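Local coordinates for protein Phthiocerol/phthiodiolone dimycocerosyl transferase (Mycobacterium tuberculosis, PDB 1Q9J) that probably catalyses the diesterification of phthiocerols and phthiodiolones with mycocerosic acids, the last step of their dimycocerosate synthesis, taking the acyl chains directly from the synthase that makes them, at residues I110-G114 / G115-T119; V136-L139 / F140-T144; A304-I307 / V308-R312. All coordinates share one frame; numbering follows the deposited sequence.

Contact 1 (I110-G114 / G115-T119); sequences ILREG and GAELT
Past G115, A116 makes the first touch with L111 in the hairpin that joins strand 105-110 to strand 117-123; the chain reverses direction at G114, whose backbone bonds to G32. A116 CB lies 4.3 Å from L111 CD2, an apolar touch; L109 touches the same methyl, and the A116 backbone bonds to L30 on the neighbouring strand. At E117 the regular antiparallel pairing begins. I110 and E117 form a hydrogen-bonded pair: I110 N gives a nearly straight bond to E117 O (2.9 Å, 169° at the hydrogen), and E117 N returns one to I110 O, the place of that oxygen being less certain. Their side chains leave from the same face of the sheet, CB to CB 4.4 Å.

From there E117 runs extended beyond CG and brings its carboxylate over a face of the R112 guanidinium, the two planes only 21° apart. R112 bends at chi2 (-57°) and chi3 and rises on the face shared by I110 and E117, which brings the guanidinium beside the carboxylate. R112 NH2 lies 3.3 Å from E117 OE1, which stands well out of the guanidinium plane, and no N-H points at it. The attraction is probably one of charge alone, a surface salt bridge with little directional hold, while the register rests mainly on the I110 N to E117 O bond.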
loop_
_atom_site.group_PDB
_atom_site.type_symbol
_atom_site.label_atom_id
_atom_site.label_comp_id
_atom_site.label_asym_id
_atom_site.label_seq_id
_atom_site.Cartn_x
_atom_site.Cartn_y
_atom_site.Cartn_z
ATOM N N ILE A 110 6.270 -14.613 -15.541
ATOM C CA ILE A 110 7.469 -14.696 -16.373
ATOM C C ILE A 110 8.354 -15.882 -15.966
ATOM O O ILE A 110 9.026 -15.839 -14.936
ATOM C CB ILE A 110 8.305 -13.401 -16.279
ATOM C CG1 ILE A 110 7.407 -12.184 -16.453
ATOM C CG2 ILE A 110 9.356 -13.379 -17.376
ATOM C CD1 ILE A 110 8.148 -10.875 -16.348
ATOM N N LEU A 111 8.354 -16.925 -16.791
ATOM C CA LEU A 111 9.143 -18.121 -16.538
ATOM C C LEU A 111 10.640 -17.831 -16.561
ATOM O O LEU A 111 11.123 -17.062 -17.396
ATOM C CB LEU A 111 8.805 -19.193 -17.573
ATOM C CG LEU A 111 7.338 -19.608 -17.670
ATOM C CD1 LEU A 111 7.143 -20.404 -18.947
ATOM C CD2 LEU A 111 6.925 -20.427 -16.457
ATOM N N ARG A 112 11.365 -18.449 -15.630
ATOM C CA ARG A 112 12.810 -18.277 -15.516
ATOM C C ARG A 112 13.501 -19.603 -15.224
ATOM O O ARG A 112 12.947 -20.676 -15.475
ATOM C CB ARG A 112 13.158 -17.278 -14.406
ATOM C CG ARG A 112 12.797 -15.825 -14.697
ATOM C CD ARG A 112 13.452 -15.329 -15.977
ATOM N NE ARG A 112 13.881 -13.932 -15.884
ATOM C CZ ARG A 112 13.065 -12.892 -15.727
ATOM N NH1 ARG A 112 11.756 -13.076 -15.645
ATOM N NH2 ARG A 112 13.562 -11.663 -15.650
ATOM N N GLU A 113 14.717 -19.514 -14.694
ATOM C CA GLU A 113 15.528 -20.684 -14.361
ATOM C C GLU A 113 14.820 -21.652 -13.408
ATOM O O GLU A 113 13.998 -22.468 -13.830
ATOM C CB GLU A 113 16.850 -20.234 -13.727
ATOM C CG GLU A 113 17.689 -19.294 -14.584
ATOM C CD GLU A 113 18.233 -19.955 -15.837
ATOM O OE1 GLU A 113 18.930 -20.988 -15.714
ATOM O OE2 GLU A 113 17.973 -19.433 -16.946
ATOM N N GLY A 114 15.161 -21.565 -12.123
ATOM C CA GLY A 114 14.549 -22.430 -11.132
ATOM C C GLY A 114 13.091 -22.058 -10.982
ATOM O O GLY A 114 12.205 -22.908 -11.053
ATOM N N GLY A 115 12.843 -20.769 -10.785
ATOM C CA GLY A 115 11.483 -20.294 -10.635
ATOM C C GLY A 115 11.224 -19.078 -11.499
ATOM O O GLY A 115 12.158 -18.476 -12.033
ATOM N N ALA A 116 9.948 -18.720 -11.619
ATOM C CA ALA A 116 9.502 -17.584 -12.419
ATOM C C ALA A 116 9.169 -16.375 -11.548
ATOM O O ALA A 116 9.437 -16.378 -10.351
ATOM C CB ALA A 116 8.277 -17.990 -13.226
ATOM N N GLU A 117 8.599 -15.340 -12.162
ATOM C CA GLU A 117 8.189 -14.139 -11.437
ATOM C C GLU A 117 6.690 -13.935 -11.612
ATOM O O GLU A 117 6.207 -13.766 -12.732
ATOM C CB GLU A 117 8.892 -12.891 -11.962
ATOM C CG GLU A 117 10.392 -12.932 -11.909
ATOM C CD GLU A 117 11.019 -11.629 -12.384
ATOM O OE1 GLU A 117 12.248 -11.613 -12.632
ATOM O OE2 GLU A 117 10.281 -10.622 -12.502
ATOM N N LEU A 118 5.959 -13.954 -10.504
ATOM C CA LEU A 118 4.520 -13.747 -10.541
ATOM C C LEU A 118 4.316 -12.281 -10.201
ATOM O O LEU A 118 4.884 -11.778 -9.231
ATOM C CB LEU A 118 3.829 -14.629 -9.503
ATOM C CG LEU A 118 2.308 -14.707 -9.595
ATOM C CD1 LEU A 118 1.904 -15.229 -10.957
ATOM C CD2 LEU A 118 1.783 -15.611 -8.499
ATOM N N THR A 119 3.524 -11.586 -11.009
ATOM C CA THR A 119 3.275 -10.173 -10.763
ATOM C C THR A 119 1.825 -9.838 -11.018
ATOM O O THR A 119 1.312 -10.076 -12.111
ATOM C CB THR A 119 4.133 -9.285 -11.662
ATOM O OG1 THR A 119 5.496 -9.698 -11.563
ATOM C CG2 THR A 119 4.019 -7.824 -11.237
#

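Contact 2 (V136-L139 / F140-T144); sequences VDEL and FSRYT
E138 and R142 form the salt bridge of this helical turn, with R142 NH1 2.8 Å from E138 OE2. The two side chains run alongside each other, and the carboxylate oxygen comes to the guanidinium edge, in its plane, although the planes themselves are 62° apart. As a hydrogen bond it is weak, bent to 127° at the hydrogen. E138 stands straight out from the helix, and R142, bent at chi3 (87°), folds back to bring NH1 to it. Each group has further polar partners: E138 OE1 bonds to H50, and R142 NE and NH2 make weak bonds to the carbonyls of P152 and P154.

The i to i+4 backbone bonds of helix 129-148 include S141 N to D137 O and Y143 N to L139 O, both 2.9 Å. This helix follows strand 117-123 and packs on it, shortly after the segment holding the by-similarity proton acceptor H124. T144 adds a second grip on F140 O, its OG1 (3.0 Å) and its N arriving from opposite faces of the carbonyl plane.

On the sheet side F140 presents its ring edge to V136 O, while F140 CE1 lies 4.1 Å from V136 CG1. V136 also reaches L120 of the strand.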
loop_
_atom_site.group_PDB
_atom_site.type_symbol
_atom_site.label_atom_id
_atom_site.label_comp_id
_atom_site.label_asym_id
_atom_site.label_seq_id
_atom_site.Cartn_x
_atom_site.Cartn_y
_atom_site.Cartn_z
ATOM N N VAL A 136 -4.051 -11.205 -3.392
ATOM C CA VAL A 136 -2.780 -11.868 -3.677
ATOM C C VAL A 136 -2.693 -13.176 -2.888
ATOM O O VAL A 136 -2.209 -14.196 -3.379
ATOM C CB VAL A 136 -1.599 -10.971 -3.251
ATOM C CG1 VAL A 136 -0.277 -11.672 -3.499
ATOM C CG2 VAL A 136 -1.675 -9.640 -3.969
ATOM N N ASP A 137 -3.155 -13.136 -1.649
ATOM C CA ASP A 137 -3.125 -14.310 -0.800
ATOM C C ASP A 137 -4.177 -15.333 -1.285
ATOM O O ASP A 137 -3.934 -16.541 -1.322
ATOM C CB ASP A 137 -3.349 -13.873 0.653
ATOM C CG ASP A 137 -3.582 -15.042 1.581
ATOM O OD1 ASP A 137 -4.760 -15.343 1.845
ATOM O OD2 ASP A 137 -2.596 -15.663 2.043
ATOM N N GLU A 138 -5.336 -14.835 -1.689
ATOM C CA GLU A 138 -6.375 -15.705 -2.201
ATOM C C GLU A 138 -5.862 -16.453 -3.441
ATOM O O GLU A 138 -6.018 -17.678 -3.556
ATOM C CB GLU A 138 -7.598 -14.893 -2.590
ATOM C CG GLU A 138 -8.814 -15.738 -2.903
ATOM C CD GLU A 138 -10.021 -14.897 -3.232
ATOM O OE1 GLU A 138 -10.355 -13.981 -2.424
ATOM O OE2 GLU A 138 -10.643 -15.171 -4.293
ATOM N N LEU A 139 -5.258 -15.709 -4.368
ATOM C CA LEU A 139 -4.711 -16.291 -5.588
ATOM C C LEU A 139 -3.832 -17.516 -5.277
ATOM O O LEU A 139 -4.099 -18.617 -5.768
ATOM C CB LEU A 139 -3.877 -15.250 -6.355
ATOM C CG LEU A 139 -3.062 -15.786 -7.554
ATOM C CD1 LEU A 139 -3.996 -16.138 -8.704
ATOM C CD2 LEU A 139 -2.064 -14.729 -7.991
ATOM N N PHE A 140 -2.790 -17.321 -4.468
ATOM C CA PHE A 140 -1.907 -18.418 -4.107
ATOM C C PHE A 140 -2.643 -19.518 -3.331
ATOM O O PHE A 140 -2.254 -20.692 -3.375
ATOM C CB PHE A 140 -0.753 -17.936 -3.248
ATOM C CG PHE A 140 0.350 -17.249 -4.003
ATOM C CD1 PHE A 140 0.238 -15.910 -4.360
ATOM C CD2 PHE A 140 1.561 -17.902 -4.228
ATOM C CE1 PHE A 140 1.334 -15.209 -4.919
ATOM C CE2 PHE A 140 2.668 -17.217 -4.789
ATOM C CZ PHE A 140 2.552 -15.871 -5.127
ATOM N N SER A 141 -3.693 -19.152 -2.605
ATOM C CA SER A 141 -4.437 -20.150 -1.863
ATOM C C SER A 141 -5.149 -21.050 -2.864
ATOM O O SER A 141 -5.272 -22.245 -2.655
ATOM C CB SER A 141 -5.460 -19.483 -0.935
ATOM O OG SER A 141 -6.450 -20.424 -0.500
ATOM N N ARG A 142 -5.598 -20.467 -3.965
ATOM C CA ARG A 142 -6.301 -21.235 -4.980
ATOM C C ARG A 142 -5.331 -22.008 -5.858
ATOM O O ARG A 142 -5.655 -23.084 -6.352
ATOM C CB ARG A 142 -7.155 -20.315 -5.845
ATOM C CG ARG A 142 -7.927 -19.285 -5.037
ATOM C CD ARG A 142 -9.050 -18.663 -5.839
ATOM N NE ARG A 142 -10.247 -19.470 -5.734
ATOM C CZ ARG A 142 -11.388 -19.041 -5.214
ATOM N NH1 ARG A 142 -11.490 -17.800 -4.756
ATOM N NH2 ARG A 142 -12.425 -19.869 -5.131
ATOM N N TYR A 143 -4.143 -21.458 -6.067
ATOM C CA TYR A 143 -3.155 -22.149 -6.876
ATOM C C TYR A 143 -2.783 -23.445 -6.166
ATOM O O TYR A 143 -2.783 -24.510 -6.771
ATOM C CB TYR A 143 -1.918 -21.282 -7.056
ATOM C CG TYR A 143 -0.802 -22.004 -7.764
ATOM C CD1 TYR A 143 -0.902 -22.344 -9.113
ATOM C CD2 TYR A 143 0.353 -22.364 -7.081
ATOM C CE1 TYR A 143 0.133 -23.021 -9.762
ATOM C CE2 TYR A 143 1.389 -23.037 -7.715
ATOM C CZ TYR A 143 1.274 -23.360 -9.053
ATOM O OH TYR A 143 2.315 -23.999 -9.678
ATOM N N THR A 144 -2.462 -23.338 -4.881
ATOM C CA THR A 144 -2.116 -24.505 -4.080
ATOM C C THR A 144 -3.254 -25.539 -4.153
ATOM O O THR A 144 -3.005 -26.736 -4.263
ATOM C CB THR A 144 -1.854 -24.109 -2.606
ATOM O OG1 THR A 144 -0.755 -23.195 -2.547
ATOM C CG2 THR A 144 -1.520 -25.328 -1.766
#

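Contact 3 (A304-I307 / V308-R312); sequences ASDI and VATLR
Contact 3 is a local one, two successive turns of the single alpha-helix 300-317, which lies against strands 260-267 and 285-292 at one edge of the six-stranded mixed sheet. The i to i+4 backbone bonds carry it. V308 N meets A304 O at 3.1 Å and almost straight, A309 N meets S305 O, and L311 N reaches I307 O.

The inner side of the helix is apolar. I307 packs against Y264 and Y290 of the sheet and against L246 of helix 237-253, and L311 continues the same surface onto Y264, V266 and A288. V308 is turned to helix 237-253, where it touches A239; its CG2, beside its own backbone N, points back toward A304 O. A309 and R312 are on the solvent-exposed side. The exposure of R312 is consistent with its importance, by similarity, in recognising the acyl carrier domain of the mycocerosic acid synthase.

Two polar side chains, D306 and T310, add to the hold. The D306 carboxylate bonds through OD2 to the hydroxyl of Y290, which ties the helix to the edge strand of the sheet. T310, which also touches Y290, turns its hydroxyl back into its own helix, OG1 lying beside the backbone N at chi1 -58°. D306 O thereby accepts twice, from T310 N and from T310 OG1, each at 2.9 Å and from opposite faces of the carbonyl plane, the hydroxyl standing 38° out of it.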
loop_
_atom_site.group_PDB
_atom_site.type_symbol
_atom_site.label_atom_id
_atom_site.label_comp_id
_atom_site.label_asym_id
_atom_site.label_seq_id
_atom_site.Cartn_x
_atom_site.Cartn_y
_atom_site.Cartn_z
ATOM N N ALA A 304 9.101 8.711 18.961
ATOM C CA ALA A 304 8.337 7.508 18.689
ATOM C C ALA A 304 7.090 7.411 19.563
ATOM O O ALA A 304 5.981 7.202 19.061
ATOM C CB ALA A 304 9.209 6.286 18.901
ATOM N N SER A 305 7.272 7.570 20.873
ATOM C CA SER A 305 6.166 7.472 21.832
ATOM C C SER A 305 5.112 8.552 21.666
ATOM O O SER A 305 3.915 8.291 21.809
ATOM C CB SER A 305 6.702 7.506 23.266
ATOM O OG SER A 305 7.320 6.265 23.594
ATOM N N ASP A 306 5.555 9.765 21.361
ATOM C CA ASP A 306 4.619 10.855 21.182
ATOM C C ASP A 306 3.707 10.572 19.987
ATOM O O ASP A 306 2.495 10.809 20.041
ATOM C CB ASP A 306 5.372 12.165 20.984
ATOM C CG ASP A 306 4.448 13.356 20.966
ATOM O OD1 ASP A 306 3.618 13.490 21.896
ATOM O OD2 ASP A 306 4.547 14.166 20.023
ATOM N N ILE A 307 4.293 10.062 18.908
ATOM C CA ILE A 307 3.513 9.735 17.723
ATOM C C ILE A 307 2.454 8.703 18.100
ATOM O O ILE A 307 1.253 8.944 17.948
ATOM C CB ILE A 307 4.394 9.138 16.596
ATOM C CG1 ILE A 307 5.513 10.110 16.231
ATOM C CG2 ILE A 307 3.532 8.852 15.353
ATOM C CD1 ILE A 307 6.409 9.625 15.107
ATOM N N VAL A 308 2.908 7.557 18.595
ATOM C CA VAL A 308 1.993 6.499 18.978
ATOM C C VAL A 308 0.888 6.980 19.889
ATOM O O VAL A 308 -0.252 6.535 19.777
ATOM C CB VAL A 308 2.670 5.373 19.734
ATOM C CG1 VAL A 308 1.614 4.368 20.167
ATOM C CG2 VAL A 308 3.717 4.713 18.885
ATOM N N ALA A 309 1.220 7.874 20.807
ATOM C CA ALA A 309 0.216 8.365 21.729
ATOM C C ALA A 309 -0.783 9.219 20.987
ATOM O O ALA A 309 -1.985 9.019 21.120
ATOM C CB ALA A 309 0.874 9.158 22.852
ATOM N N THR A 310 -0.296 10.155 20.181
ATOM C CA THR A 310 -1.204 11.030 19.429
ATOM C C THR A 310 -2.274 10.244 18.637
ATOM O O THR A 310 -3.414 10.679 18.528
ATOM C CB THR A 310 -0.432 11.944 18.444
ATOM O OG1 THR A 310 0.532 12.735 19.158
ATOM C CG2 THR A 310 -1.398 12.882 17.735
ATOM N N LEU A 311 -1.891 9.096 18.094
ATOM C CA LEU A 311 -2.811 8.282 17.347
ATOM C C LEU A 311 -3.971 7.917 18.242
ATOM O O LEU A 311 -5.140 8.157 17.925
ATOM C CB LEU A 311 -2.124 7.015 16.879
ATOM C CG LEU A 311 -3.046 6.095 16.058
ATOM C CD1 LEU A 311 -3.723 6.885 14.936
ATOM C CD2 LEU A 311 -2.252 4.930 15.498
ATOM N N ARG A 312 -3.635 7.312 19.368
ATOM C CA ARG A 312 -4.631 6.908 20.348
ATOM C C ARG A 312 -5.542 8.072 20.744
ATOM O O ARG A 312 -6.743 7.885 20.925
ATOM C CB ARG A 312 -3.928 6.325 21.579
ATOM C CG ARG A 312 -3.239 5.019 21.276
ATOM C CD ARG A 312 -2.542 4.426 22.488
ATOM N NE ARG A 312 -2.184 3.033 22.221
ATOM C CZ ARG A 312 -0.981 2.507 22.425
ATOM N NH1 ARG A 312 0.003 3.262 22.908
ATOM N NH2 ARG A 312 -0.765 1.228 22.134
#

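How the contacts relate
Contacts 1 and 2 belong to the same side of the molecule and touch: L118 CD2 of the strand lies 3.5 Å from F140 CZ and 4.0 Å from L139 CD2, so the helix of contact 2 rests on the strand that leaves the hairpin of contact 1. Contact 3 lies across the chain's centre against the six-stranded sheet, its centre about 36 Å from that of contact 2. Contact 2 is the buried one; contacts 1 and 3 are partly exposed. Arginine and glutamate pair twice, out of plane at the exposed hairpin but edge-on in the packed helix, whereas contact 3 has no salt bridge between its segments and relies on backbone and hydroxyl bonds.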